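Local coordinates for homoserine dehydrogenase (Thermoplasma acidophilum, PDB 3ING), which probably catalyses the NADP-dependent homoserine dehydrogenase step on the way from aspartate to threonine and methionine, and binds NADPH, at residues V38-G49 / E76-D84. Numbering follows the deposited sequence.
Sequences VGVSDSRSYASG and EDLMGEAAD. With NDP (NADPH dihydro-nicotinamide-adenine-dinucleotide phosphate), chain C.
D77 lays its CB over one face of the Y46 ring, 3.9 Å from the centroid and 14° off the normal. This is a CH-pi contact. The carboxylate runs nearly flat with the ring, the two planes 19° apart, and its OD2 accepts from the backbone N of S73. L78 carries the largest share of the contact. Its CG stands anti to the carbonyl carbon (chi1 -59°), and from there the methyls reach the hairpin. CD2 meets Y46 CD2 at 3.6 Å and also lies against G39, where there is no side chain. CD1 reaches S41 OG. A type I turn from L78 to E81 then brings E81 to the open end of the hairpin. E81 CG packs on S48 OG at 3.5 Å, and a bend at chi2 folds the carboxylate back beside G49 CA. Water links the polar atoms here. One molecule joins V38 O, S48 OG and L78 O; a second donates to E81 OE2 at 2.6 Å and also bonds S48 OG. A83 CB closes the row on V38 CG2, at 3.9 Å.

At the far end of the hairpin, D42 OD1 accepts from R44 N, an Asx turn, from S45 N one residue further on, and from S45 OG. D42 OD2 forms a salt bridge with K61 NZ. S43 OG donates to NDP O1X at 2.6 Å, on the 2'-phosphate that distinguishes NADPH from NADH. Replacing D42 by an alanine is likely to free the loop to shift and leave K61 without this carboxylate.

Strand 46-48 is the antiparallel edge strand of the Rossmann-type sheet, paired with 34-41, which runs parallel to 4-10. Segment 76-84 lies across one face of it, with L78 also touching I8 and M10 of strand 4-10, and leads into strand 85-88.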
loop_
_atom_site.group_PDB
_atom_site.type_symbol
_atom_site.label_atom_id
_atom_site.label_comp_id
_atom_site.label_asym_id
_atom_site.label_seq_id
_atom_site.Cartn_x
_atom_site.Cartn_y
_atom_site.Cartn_z
ATOM N N VAL A 38 8.895 11.641 24.952
ATOM C CA VAL A 38 8.890 12.518 26.118
ATOM C C VAL A 38 7.988 12.027 27.244
ATOM O O VAL A 38 7.909 12.649 28.308
ATOM C CB VAL A 38 8.493 13.969 25.712
ATOM C CG1 VAL A 38 9.433 14.478 24.617
ATOM C CG2 VAL A 38 7.035 14.041 25.307
ATOM N N GLY A 39 7.318 10.901 27.044
ATOM C CA GLY A 39 6.529 10.285 28.105
ATOM C C GLY A 39 6.294 8.835 27.759
ATOM O O GLY A 39 6.090 8.505 26.598
ATOM N N VAL A 40 6.341 7.958 28.746
ATOM C CA VAL A 40 6.138 6.529 28.491
ATOM C C VAL A 40 5.585 5.857 29.723
ATOM O O VAL A 40 6.035 6.150 30.824
ATOM C CB VAL A 40 7.454 5.814 28.024
ATOM C CG1 VAL A 40 8.559 5.967 29.039
ATOM C CG2 VAL A 40 7.191 4.351 27.732
ATOM N N SER A 41 4.607 4.969 29.537
ATOM C CA SER A 41 4.040 4.172 30.643
ATOM C C SER A 41 3.810 2.647 30.410
ATOM O O SER A 41 3.807 2.184 29.326
ATOM C CB SER A 41 2.678 4.746 31.060
ATOM O OG SER A 41 1.767 4.754 29.940
ATOM N N ASP A 42 3.688 1.915 31.552
ATOM C CA ASP A 42 3.105 0.621 31.622
ATOM C C ASP A 42 2.005 0.747 32.705
ATOM O O ASP A 42 1.645 1.851 33.080
ATOM C CB ASP A 42 4.127 -0.484 31.909
ATOM C CG ASP A 42 4.856 -0.326 33.235
ATOM O OD1 ASP A 42 4.327 0.256 34.212
ATOM O OD2 ASP A 42 5.960 -0.890 33.305
ATOM N N SER A 43 1.448 -0.358 33.169
ATOM C CA SER A 43 0.283 -0.265 34.049
ATOM C C SER A 43 0.629 0.293 35.410
ATOM O O SER A 43 -0.243 0.843 36.084
ATOM C CB SER A 43 -0.378 -1.632 34.223
ATOM O OG SER A 43 0.529 -2.551 34.805
ATOM N N ARG A 44 1.887 0.159 35.814
ATOM C CA ARG A 44 2.297 0.562 37.159
ATOM C C ARG A 44 3.231 1.748 37.279
ATOM O O ARG A 44 3.272 2.362 38.331
ATOM C CB ARG A 44 3.016 -0.612 37.803
ATOM C CG ARG A 44 2.150 -1.829 38.016
ATOM C CD ARG A 44 2.974 -2.943 38.645
ATOM N NE ARG A 44 3.872 -3.586 37.679
ATOM C CZ ARG A 44 4.892 -4.391 37.995
ATOM N NH1 ARG A 44 5.180 -4.692 39.261
ATOM N NH2 ARG A 44 5.635 -4.914 37.028
ATOM N N SER A 45 4.012 2.042 36.239
ATOM C CA SER A 45 5.074 3.079 36.311
ATOM C C SER A 45 5.140 3.955 35.053
ATOM O O SER A 45 4.484 3.688 34.021
ATOM C CB SER A 45 6.454 2.424 36.518
ATOM O OG SER A 45 6.820 1.575 35.425
ATOM N N TYR A 46 5.896 5.039 35.151
ATOM C CA TYR A 46 6.092 5.900 33.988
ATOM C C TYR A 46 7.390 6.670 34.077
ATOM O O TYR A 46 8.036 6.737 35.147
ATOM C CB TYR A 46 4.919 6.874 33.812
ATOM C CG TYR A 46 4.940 8.049 34.763
ATOM C CD1 TYR A 46 4.491 7.907 36.064
ATOM C CD2 TYR A 46 5.351 9.306 34.347
ATOM C CE1 TYR A 46 4.497 8.945 36.945
ATOM C CE2 TYR A 46 5.341 10.386 35.229
ATOM C CZ TYR A 46 4.925 10.182 36.536
ATOM O OH TYR A 46 4.879 11.192 37.445
ATOM N N ALA A 47 7.770 7.223 32.931
ATOM C CA ALA A 47 8.895 8.141 32.811
ATOM C C ALA A 47 8.403 9.323 32.002
ATOM O O ALA A 47 7.617 9.160 31.059
ATOM C CB ALA A 47 10.072 7.483 32.089
ATOM N N SER A 48 8.883 10.503 32.341
ATOM C CA SER A 48 8.471 11.737 31.671
ATOM C C SER A 48 9.649 12.669 31.698
ATOM O O SER A 48 10.374 12.679 32.691
ATOM C CB SER A 48 7.290 12.367 32.414
ATOM O OG SER A 48 6.903 13.610 31.835
ATOM N N GLY A 49 9.868 13.425 30.626
ATOM C CA GLY A 49 11.021 14.313 30.568
ATOM C C GLY A 49 11.390 14.686 29.156
ATOM O O GLY A 49 10.911 14.068 28.225
ATOM N N GLU A 76 -2.903 11.687 33.012
ATOM C CA GLU A 76 -2.589 13.002 33.532
ATOM C C GLU A 76 -1.110 13.095 33.895
ATOM O O GLU A 76 -0.494 14.118 33.671
ATOM C CB GLU A 76 -3.467 13.304 34.757
ATOM N N ASP A 77 -0.533 12.015 34.427
ATOM C CA ASP A 77 0.902 11.997 34.775
ATOM C C ASP A 77 1.849 12.319 33.621
ATOM O O ASP A 77 3.014 12.668 33.859
ATOM C CB ASP A 77 1.307 10.621 35.312
ATOM C CG ASP A 77 0.684 10.294 36.657
ATOM O OD1 ASP A 77 0.280 11.234 37.360
ATOM O OD2 ASP A 77 0.612 9.089 37.001
ATOM N N LEU A 78 1.370 12.159 32.376
ATOM C CA LEU A 78 2.209 12.332 31.190
ATOM C C LEU A 78 1.988 13.662 30.483
ATOM O O LEU A 78 2.687 13.988 29.563
ATOM C CB LEU A 78 1.958 11.168 30.230
ATOM C CG LEU A 78 2.260 9.778 30.817
ATOM C CD1 LEU A 78 1.863 8.679 29.864
ATOM C CD2 LEU A 78 3.746 9.671 31.167
HETATM N N MSE A 79 1.062 14.463 30.943
HETATM C CA MSE A 79 0.725 15.683 30.225
HETATM C C MSE A 79 1.587 16.889 30.622
HETATM O O MSE A 79 1.317 18.009 30.192
HETATM C CB MSE A 79 -0.748 15.996 30.433
HETATM C CG MSE A 79 -1.658 14.870 30.002
HETATM SE SE MSE A 79 -1.750 14.731 28.068
HETATM C CE MSE A 79 -1.964 12.750 27.835
ATOM N N GLY A 80 2.633 16.658 31.412
ATOM C CA GLY A 80 3.562 17.718 31.771
ATOM C C GLY A 80 4.553 18.134 30.692
ATOM O O GLY A 80 5.194 19.191 30.792
ATOM N N GLU A 81 4.718 17.310 29.672
ATOM C CA GLU A 81 5.636 17.641 28.609
ATOM C C GLU A 81 4.859 17.934 27.351
ATOM O O GLU A 81 3.886 17.243 27.030
ATOM C CB GLU A 81 6.595 16.470 28.336
ATOM C CG GLU A 81 7.574 16.173 29.481
ATOM C CD GLU A 81 8.629 17.262 29.684
ATOM O OE1 GLU A 81 9.017 17.940 28.692
ATOM O OE2 GLU A 81 9.084 17.413 30.842
ATOM N N ALA A 82 5.330 18.930 26.626
ATOM C CA ALA A 82 4.815 19.254 25.313
ATOM C C ALA A 82 5.126 18.092 24.373
ATOM O O ALA A 82 6.267 17.659 24.301
ATOM C CB ALA A 82 5.471 20.542 24.806
ATOM N N ALA A 83 4.112 17.630 23.644
ATOM C CA ALA A 83 4.222 16.529 22.693
ATOM C C ALA A 83 3.305 16.826 21.508
ATOM O O ALA A 83 2.365 17.603 21.616
ATOM C CB ALA A 83 3.820 15.215 23.340
ATOM N N ASP A 84 3.577 16.179 20.391
ATOM C CA ASP A 84 2.756 16.323 19.194
ATOM C C ASP A 84 1.730 15.189 19.042
ATOM O O ASP A 84 0.722 15.349 18.356
ATOM C CB ASP A 84 3.701 16.260 18.034
ATOM C CG ASP A 84 4.803 17.319 18.156
ATOM O OD1 ASP A 84 4.423 18.505 18.184
ATOM O OD2 ASP A 84 5.997 16.970 18.268
HETATM P PA NDP C . 0.331 -6.266 26.320
HETATM O O1A NDP C . 1.525 -7.079 26.020
HETATM O O2A NDP C . -0.602 -6.808 27.336
HETATM O O5B NDP C . 0.767 -4.797 26.815
HETATM C C5B NDP C . -0.115 -3.802 27.295
HETATM C C4B NDP C . 0.671 -2.651 27.901
HETATM O O4B NDP C . -0.180 -1.693 28.476
HETATM C C3B NDP C . 1.553 -3.109 29.071
HETATM O O3B NDP C . 2.664 -2.243 29.238
HETATM C C2B NDP C . 0.636 -2.991 30.240
HETATM O O2B NDP C . 1.285 -2.858 31.474
HETATM C C1B NDP C . -0.034 -1.688 29.895
HETATM N N9A NDP C . -1.344 -1.484 30.499
HETATM C C8A NDP C . -2.318 -2.377 30.850
HETATM N N7A NDP C . -3.388 -1.661 31.318
HETATM C C5A NDP C . -3.085 -0.356 31.255
HETATM C C6A NDP C . -3.820 0.751 31.626
HETATM N N6A NDP C . -5.129 0.651 31.839
HETATM N N1A NDP C . -3.223 1.944 31.421
HETATM C C2A NDP C . -1.941 2.084 30.931
HETATM N N3A NDP C . -1.192 0.987 30.548
HETATM C C4A NDP C . -1.811 -0.216 30.729
HETATM O O3 NDP C . -0.480 -5.971 24.965
HETATM P PN NDP C . 0.118 -5.980 23.472
HETATM O O1N NDP C . 0.213 -7.392 22.993
HETATM O O2N NDP C . 1.333 -5.108 23.484
HETATM O O5D NDP C . -1.060 -5.272 22.608
HETATM C C5D NDP C . -1.230 -3.875 22.851
HETATM C C4D NDP C . -2.381 -3.359 21.994
HETATM O O4D NDP C . -2.043 -3.583 20.644
HETATM C C3D NDP C . -3.683 -4.082 22.214
HETATM O O3D NDP C . -4.808 -3.199 22.298
HETATM C C2D NDP C . -3.786 -5.033 21.037
HETATM O O2D NDP C . -5.110 -5.350 20.703
HETATM C C1D NDP C . -3.097 -4.236 19.954
HETATM N N1N NDP C . -2.606 -5.045 18.853
HETATM C C2N NDP C . -1.728 -6.067 19.106
HETATM C C3N NDP C . -1.364 -6.986 18.134
HETATM C C7N NDP C . -0.302 -7.972 18.442
HETATM O O7N NDP C . 0.533 -8.308 17.399
HETATM N N7N NDP C . -0.077 -8.414 19.672
HETATM C C4N NDP C . -1.637 -6.711 16.659
HETATM C C5N NDP C . -2.573 -5.546 16.491
HETATM C C6N NDP C . -2.994 -4.767 17.566
HETATM P P2B NDP C . 2.393 -3.887 32.005
HETATM O O1X NDP C . 2.549 -3.395 33.418
HETATM O O2X NDP C . 3.658 -3.928 31.098
HETATM O O3X NDP C . 1.707 -5.215 31.946
HETATM O O HOH W 1 5.504 13.008 29.719
HETATM O O HOH W 2 7.998 15.992 32.733
#